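Local coordinates for protein oxidoreductase (Methanosarcina mazei, PDB 3KA7) that binds flavin-adenine dinucleotide and probably acts as an oxidoreductase of the flavin-containing amine oxidoreductase family, at residues A[122-125]-A[126-129]; A[175-178]-A[179-183]. All coordinates share one frame; numbering follows the deposited sequence.

Contact 1: residues A[122-125]-A[126-129]; sequences ALLI and VSTR
Thr128 meeting Leu124 is a local contact between neighbouring turns in the last part of helix 115-127, a surface helix of this Rossmann-type flavoprotein lying well away from the bound flavin. It illustrates how side-chain hydroxyls near the end of a helix turn back onto carbonyls of the preceding turn. The backbone supplies two i to i+4 bonds: Ser127 N reaches Leu123 O at 2.9 Å, nearly straight at 168°, and Thr128 N reaches Leu124 O, also at 2.9 Å. Leu123 O takes a second donor as well, Val126 N at 3.0 Å, which sits above the carbonyl plane with a bent N-H, an i to i+3 bond, so that this oxygen is shared by two amides. Leu124 O is gripped twice by one residue. With its hydroxyl set between backbone N and carbonyl carbon (chi1 58°), Thr128 brings OG1 to 2.7 Å from Leu124 O, while its own N comes from the opposite face of the same carbonyl plane. CG2 of Thr128 closes in on this oxygen too, at 3.2 Å. A valine here would probably keep the bulk but leave Leu124 O with only the backbone amide of the pair. Around the helix, Leu124 packs on Trp141 and Gln145 of helix 138-145, whereas Ile125 and Thr128 face helix 172-185. CG of Arg129 lies 3.5 Å from Ile125 O, and beyond it the chain bends at chi2 and chi3 on its way to a salt bridge with Glu180. The hydroxyl of Ser127 is held more loosely: OG makes a weak bond to Leu123 O, and CD2 of Leu124 lies 3.7 Å from that OG.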
ATOM      1  N   ALA A 122      24.369  -8.062 -12.986  1.00 12.11           N
ATOM      2  CA  ALA A 122      24.361  -7.162 -14.152  1.00 11.49           C
ATOM      3  C   ALA A 122      23.706  -7.821 -15.360  1.00 11.24           C
ATOM      4  O   ALA A 122      22.904  -7.187 -16.048  1.00 11.16           O
ATOM      5  CB  ALA A 122      25.774  -6.712 -14.524  1.00 12.11           C
ATOM      6  N   LEU A 123      24.058  -9.075 -15.641  1.00 11.27           N
ATOM      7  CA  LEU A 123      23.461  -9.754 -16.799  1.00 11.54           C
ATOM      8  C   LEU A 123      22.003 -10.126 -16.579  1.00 11.08           C
ATOM      9  O   LEU A 123      21.184 -10.010 -17.491  1.00 11.51           O
ATOM     10  CB  LEU A 123      24.278 -10.959 -17.245  1.00 12.17           C
ATOM     11  CG  LEU A 123      25.251 -10.450 -18.313  1.00 14.86           C
ATOM     12  CD1 LEU A 123      26.428 -11.324 -18.448  1.00 21.04           C
ATOM     13  CD2 LEU A 123      24.588 -10.250 -19.661  1.00 16.34           C
ATOM     14  N   LEU A 124      21.676 -10.553 -15.373  1.00 11.11           N
ATOM     15  CA  LEU A 124      20.271 -10.835 -15.043  1.00 11.51           C
ATOM     16  C   LEU A 124      19.413  -9.571 -15.182  1.00 11.60           C
ATOM     17  O   LEU A 124      18.262  -9.638 -15.559  1.00 10.99           O
ATOM     18  CB  LEU A 124      20.144 -11.428 -13.643  1.00 11.24           C
ATOM     19  CG  LEU A 124      20.654 -12.872 -13.487  1.00 12.42           C
ATOM     20  CD1 LEU A 124      20.739 -13.251 -12.003  1.00 13.34           C
ATOM     21  CD2 LEU A 124      19.808 -13.885 -14.289  1.00 12.94           C
ATOM     22  N   ILE A 125      19.980  -8.412 -14.862  1.00 11.04           N
ATOM     23  CA  ILE A 125      19.253  -7.158 -15.027  1.00 11.86           C
ATOM     24  C   ILE A 125      18.793  -6.948 -16.475  1.00 11.69           C
ATOM     25  O   ILE A 125      17.742  -6.342 -16.736  1.00 11.38           O
ATOM     26  CB  ILE A 125      20.116  -5.978 -14.518  1.00 11.98           C
ATOM     27  CG1 ILE A 125      20.078  -5.968 -12.989  1.00 13.42           C
ATOM     28  CG2 ILE A 125      19.652  -4.660 -15.089  1.00 13.08           C
ATOM     29  CD1 ILE A 125      18.742  -5.574 -12.379  1.00 19.36           C
ATOM     30  N   VAL A 126      19.567  -7.490 -17.410  1.00 11.86           N
ATOM     31  CA  VAL A 126      19.221  -7.454 -18.826  1.00 11.99           C
ATOM     32  C   VAL A 126      18.277  -8.610 -19.183  1.00 11.83           C
ATOM     33  O   VAL A 126      17.198  -8.404 -19.755  1.00 11.77           O
ATOM     34  CB  VAL A 126      20.502  -7.515 -19.691  1.00 12.26           C
ATOM     35  CG1 VAL A 126      20.176  -7.512 -21.191  1.00 13.00           C
ATOM     36  CG2 VAL A 126      21.406  -6.333 -19.347  1.00 13.61           C
ATOM     37  N   SER A 127      18.677  -9.825 -18.841  1.00 11.67           N
ATOM     38  CA  SER A 127      17.934 -11.010 -19.307  1.00 12.17           C
ATOM     39  C   SER A 127      16.521 -11.155 -18.732  1.00 11.37           C
ATOM     40  O   SER A 127      15.608 -11.650 -19.411  1.00 11.53           O
ATOM     41  CB  SER A 127      18.743 -12.277 -19.038  1.00 12.08           C
ATOM     42  OG  SER A 127      18.826 -12.559 -17.649  1.00 14.96           O
ATOM     43  N   THR A 128      16.321 -10.729 -17.490  1.00 10.51           N
ATOM     44  CA  THR A 128      15.020 -10.957 -16.833  1.00 10.22           C
ATOM     45  C   THR A 128      13.895 -10.054 -17.338  1.00 10.22           C
ATOM     46  O   THR A 128      12.725 -10.314 -17.069  1.00 10.40           O
ATOM     47  CB  THR A 128      15.113 -10.795 -15.314  1.00  9.93           C
ATOM     48  OG1 THR A 128      15.593  -9.480 -15.019  1.00  9.93           O
ATOM     49  CG2 THR A 128      16.054 -11.838 -14.718  1.00 10.61           C
ATOM     50  N   ARG A 129      14.235  -9.000 -18.066  1.00 10.12           N
ATOM     51  CA  ARG A 129      13.215  -8.043 -18.499  1.00 10.49           C
ATOM     52  C   ARG A 129      12.168  -8.747 -19.347  1.00 10.40           C
ATOM     53  O   ARG A 129      10.954  -8.626 -19.103  1.00 10.53           O
ATOM     54  CB  ARG A 129      13.834  -6.910 -19.317  1.00 10.59           C
ATOM     55  CG  ARG A 129      14.829  -6.025 -18.560  1.00 12.82           C
ATOM     56  CD  ARG A 129      14.166  -5.147 -17.518  1.00 14.82           C
ATOM     57  NE  ARG A 129      13.212  -4.179 -18.068  1.00 13.45           N
ATOM     58  CZ  ARG A 129      13.525  -2.978 -18.542  1.00 15.55           C
ATOM     59  NH1 ARG A 129      14.792  -2.549 -18.556  1.00 15.92           N
ATOM     60  NH2 ARG A 129      12.555  -2.183 -18.982  1.00 14.74           N
TER

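Contact 2: residues A[175-178]-A[179-183]; sequences VFEI and IENMY
With CG1 anti to the carbonyl carbon (chi1 -72°) and the chain then extended, Ile179 sends CD1 back to the preceding turn, where Val175 and Phe176 receive it. This is i to i+3 and i to i+4 packing within helix 172-185, which stands between the flavin-binding part of the molecule and the outlying helices. CD1 of Ile179 lies 4.0 Å from CD1 of Phe176, the two side chains running side by side, and 4.2 Å from CG1 of Val175. On another flank Met182, a selenomethionine extended beyond CG, crosses Ile178 to bring CE against CG2. Ile178 itself is buried against Leu163 of helix 149-163 and Ile407. Regular i to i+4 bonds tie the turns, from Ile179 N to Val175 O through Met182 N to Ile178 O.

On the polar flank water joins the direct bonds. One water donates to both Phe176 O and Glu180 OE1, which also holds a salt bridge with Arg129, so that the carbonyl of Phe176 serves the amide of Glu180 and the water together. Glu177 and Asn181, a turn apart, both engage Arg184, by salt bridge and hydrogen bond respectively, and Asn181 ND2 also donates to Gly405 O. A second water bridges Glu177 and Asn181, donating to Glu177 OE2 and accepting from Asn181 ND2, each at 2.9 Å.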
ATOM      1  N   VAL A 175       7.353  -9.994  -8.391  1.00 10.17           N
ATOM      2  CA  VAL A 175       8.430  -9.065  -8.103  1.00  9.58           C
ATOM      3  C   VAL A 175       9.019  -8.521  -9.389  1.00  9.79           C
ATOM      4  O   VAL A 175       9.347  -7.336  -9.487  1.00  9.67           O
ATOM      5  CB  VAL A 175       9.537  -9.711  -7.261  1.00  9.95           C
ATOM      6  CG1 VAL A 175      10.692  -8.707  -7.040  1.00 10.10           C
ATOM      7  CG2 VAL A 175       8.968 -10.171  -5.934  1.00  9.08           C
ATOM      8  N   PHE A 176       9.156  -9.373 -10.399  1.00  9.49           N
ATOM      9  CA  PHE A 176       9.673  -8.857 -11.673  1.00  9.50           C
ATOM     10  C   PHE A 176       8.703  -7.919 -12.421  1.00  9.52           C
ATOM     11  O   PHE A 176       9.150  -7.010 -13.106  1.00  9.95           O
ATOM     12  CB  PHE A 176      10.269  -9.971 -12.548  1.00  9.74           C
ATOM     13  CG  PHE A 176      11.644 -10.366 -12.113  1.00 10.52           C
ATOM     14  CD1 PHE A 176      12.747  -9.616 -12.493  1.00 10.03           C
ATOM     15  CD2 PHE A 176      11.830 -11.431 -11.249  1.00 12.04           C
ATOM     16  CE1 PHE A 176      14.010  -9.946 -12.052  1.00 10.57           C
ATOM     17  CE2 PHE A 176      13.104 -11.771 -10.798  1.00 14.09           C
ATOM     18  CZ  PHE A 176      14.196 -11.018 -11.206  1.00 12.76           C
ATOM     19  N   GLU A 177       7.391  -8.114 -12.262  1.00  9.58           N
ATOM     20  CA  GLU A 177       6.409  -7.133 -12.769  1.00  9.73           C
ATOM     21  C   GLU A 177       6.528  -5.797 -12.024  1.00  9.93           C
ATOM     22  O   GLU A 177       6.473  -4.727 -12.635  1.00  9.92           O
ATOM     23  CB  GLU A 177       4.969  -7.683 -12.688  1.00 10.40           C
ATOM     24  CG  GLU A 177       3.891  -6.755 -13.300  1.00 12.40           C
ATOM     25  CD  GLU A 177       3.980  -6.630 -14.825  1.00 16.55           C
ATOM     26  OE1 GLU A 177       4.612  -7.506 -15.468  1.00 16.57           O
ATOM     27  OE2 GLU A 177       3.395  -5.666 -15.380  1.00 17.01           O
ATOM     28  N   ILE A 178       6.708  -5.860 -10.705  1.00  9.71           N
ATOM     29  CA  ILE A 178       6.942  -4.663  -9.907  1.00 10.12           C
ATOM     30  C   ILE A 178       8.192  -3.937 -10.413  1.00 10.11           C
ATOM     31  O   ILE A 178       8.212  -2.704 -10.571  1.00 10.21           O
ATOM     32  CB  ILE A 178       7.072  -5.012  -8.404  1.00  9.90           C
ATOM     33  CG1 ILE A 178       5.692  -5.377  -7.839  1.00 11.30           C
ATOM     34  CG2 ILE A 178       7.696  -3.831  -7.630  1.00 10.96           C
ATOM     35  CD1 ILE A 178       5.695  -5.871  -6.397  1.00 12.59           C
ATOM     36  N   ILE A 179       9.244  -4.705 -10.674  1.00  9.56           N
ATOM     37  CA  ILE A 179      10.472  -4.128 -11.185  1.00  9.40           C
ATOM     38  C   ILE A 179      10.229  -3.470 -12.542  1.00  9.95           C
ATOM     39  O   ILE A 179      10.748  -2.390 -12.816  1.00  9.99           O
ATOM     40  CB  ILE A 179      11.569  -5.210 -11.273  1.00  9.59           C
ATOM     41  CG1 ILE A 179      12.043  -5.571  -9.862  1.00 10.54           C
ATOM     42  CG2 ILE A 179      12.743  -4.765 -12.133  1.00  9.39           C
ATOM     43  CD1 ILE A 179      13.047  -6.672  -9.853  1.00 11.00           C
ATOM     44  N   GLU A 180       9.450  -4.120 -13.401  1.00 10.06           N
ATOM     45  CA  GLU A 180       9.168  -3.552 -14.714  1.00 11.13           C
ATOM     46  C   GLU A 180       8.446  -2.220 -14.541  1.00 11.26           C
ATOM     47  O   GLU A 180       8.657  -1.285 -15.309  1.00 11.71           O
ATOM     48  CB  GLU A 180       8.338  -4.513 -15.585  1.00 10.95           C
ATOM     49  CG  GLU A 180       8.378  -4.153 -17.075  1.00 14.05           C
ATOM     50  CD  GLU A 180       9.797  -4.176 -17.666  1.00 15.48           C
ATOM     51  OE1 GLU A 180      10.668  -4.929 -17.169  1.00 15.81           O
ATOM     52  OE2 GLU A 180      10.032  -3.444 -18.651  1.00 18.03           O
ATOM     53  N   ASN A 181       7.582  -2.130 -13.538  1.00 11.62           N
ATOM     54  CA  ASN A 181       6.902  -0.859 -13.268  1.00 12.32           C
ATOM     55  C   ASN A 181       7.821   0.262 -12.763  1.00 12.10           C
ATOM     56  O   ASN A 181       7.525   1.442 -12.972  1.00 12.11           O
ATOM     57  CB  ASN A 181       5.699  -1.069 -12.348  1.00 12.16           C
ATOM     58  CG  ASN A 181       4.548  -1.719 -13.072  1.00 14.60           C
ATOM     59  OD1 ASN A 181       4.422  -1.587 -14.293  1.00 16.96           O
ATOM     60  ND2 ASN A 181       3.696  -2.412 -12.337  1.00 17.02           N
HETATM   61  N   MSE A 182       8.921  -0.094 -12.100  1.00 12.05           N
HETATM   62  CA  MSE A 182       9.940   0.901 -11.771  1.00 12.27           C
HETATM   63  C   MSE A 182      10.509   1.500 -13.044  1.00 12.55           C
HETATM   64  O   MSE A 182      10.663   2.722 -13.149  1.00 12.38           O
HETATM   65  CB  MSE A 182      11.069   0.293 -10.949  1.00 13.09           C
HETATM   66  CG  MSE A 182      10.614  -0.301  -9.650  1.00 13.65           C
HETATM   67 SE   MSE A 182      12.128  -1.132  -8.692  1.00 20.34          SE
HETATM   68  CE  MSE A 182      11.145  -1.545  -7.072  1.00 20.35           C
ATOM     69  N   TYR A 183      10.809   0.653 -14.026  1.00 11.88           N
ATOM     70  CA  TYR A 183      11.326   1.165 -15.293  1.00 12.41           C
ATOM     71  C   TYR A 183      10.297   2.019 -16.024  1.00 12.66           C
ATOM     72  O   TYR A 183      10.654   3.023 -16.647  1.00 13.17           O
ATOM     73  CB  TYR A 183      11.761   0.029 -16.212  1.00 11.86           C
ATOM     74  CG  TYR A 183      13.000  -0.688 -15.762  1.00 11.75           C
ATOM     75  CD1 TYR A 183      14.214  -0.029 -15.687  1.00 12.83           C
ATOM     76  CD2 TYR A 183      12.966  -2.038 -15.444  1.00 11.60           C
ATOM     77  CE1 TYR A 183      15.364  -0.696 -15.296  1.00 14.36           C
ATOM     78  CE2 TYR A 183      14.106  -2.711 -15.040  1.00 12.91           C
ATOM     79  CZ  TYR A 183      15.307  -2.037 -14.972  1.00 13.80           C
ATOM     80  OH  TYR A 183      16.447  -2.707 -14.570  1.00 13.62           O
TER
HETATM   81  O   HOH W   1      11.345  -6.825 -15.039  1.00 13.01           O
HETATM   82  O   HOH W   2       1.721  -4.136 -13.612  1.00 20.99           O

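Both contacts join successive turns of a single helix, yet their places in the fold differ. Contact 1 lies at the surface, where hydroxyls fold onto carbonyls close to a helix end; contact 2 is partly buried mid-helix, with apolar packing on one flank and carboxylates, amide and water on another. The two contacts also meet each other directly. Arg129 NE lies 2.8 Å from Glu180 OE1 in their salt bridge, and the guanidinium makes a cation-pi contact with Tyr183. Beside this polar link, Ile125 CG2 approaches Tyr183 OH, and Thr128 OG1 lies 3.4 Å from Phe176 CE1. Residues 125-129 thus meet helix 172-185 through a salt bridge, a cation-pi contact and close packing around two hydroxyls.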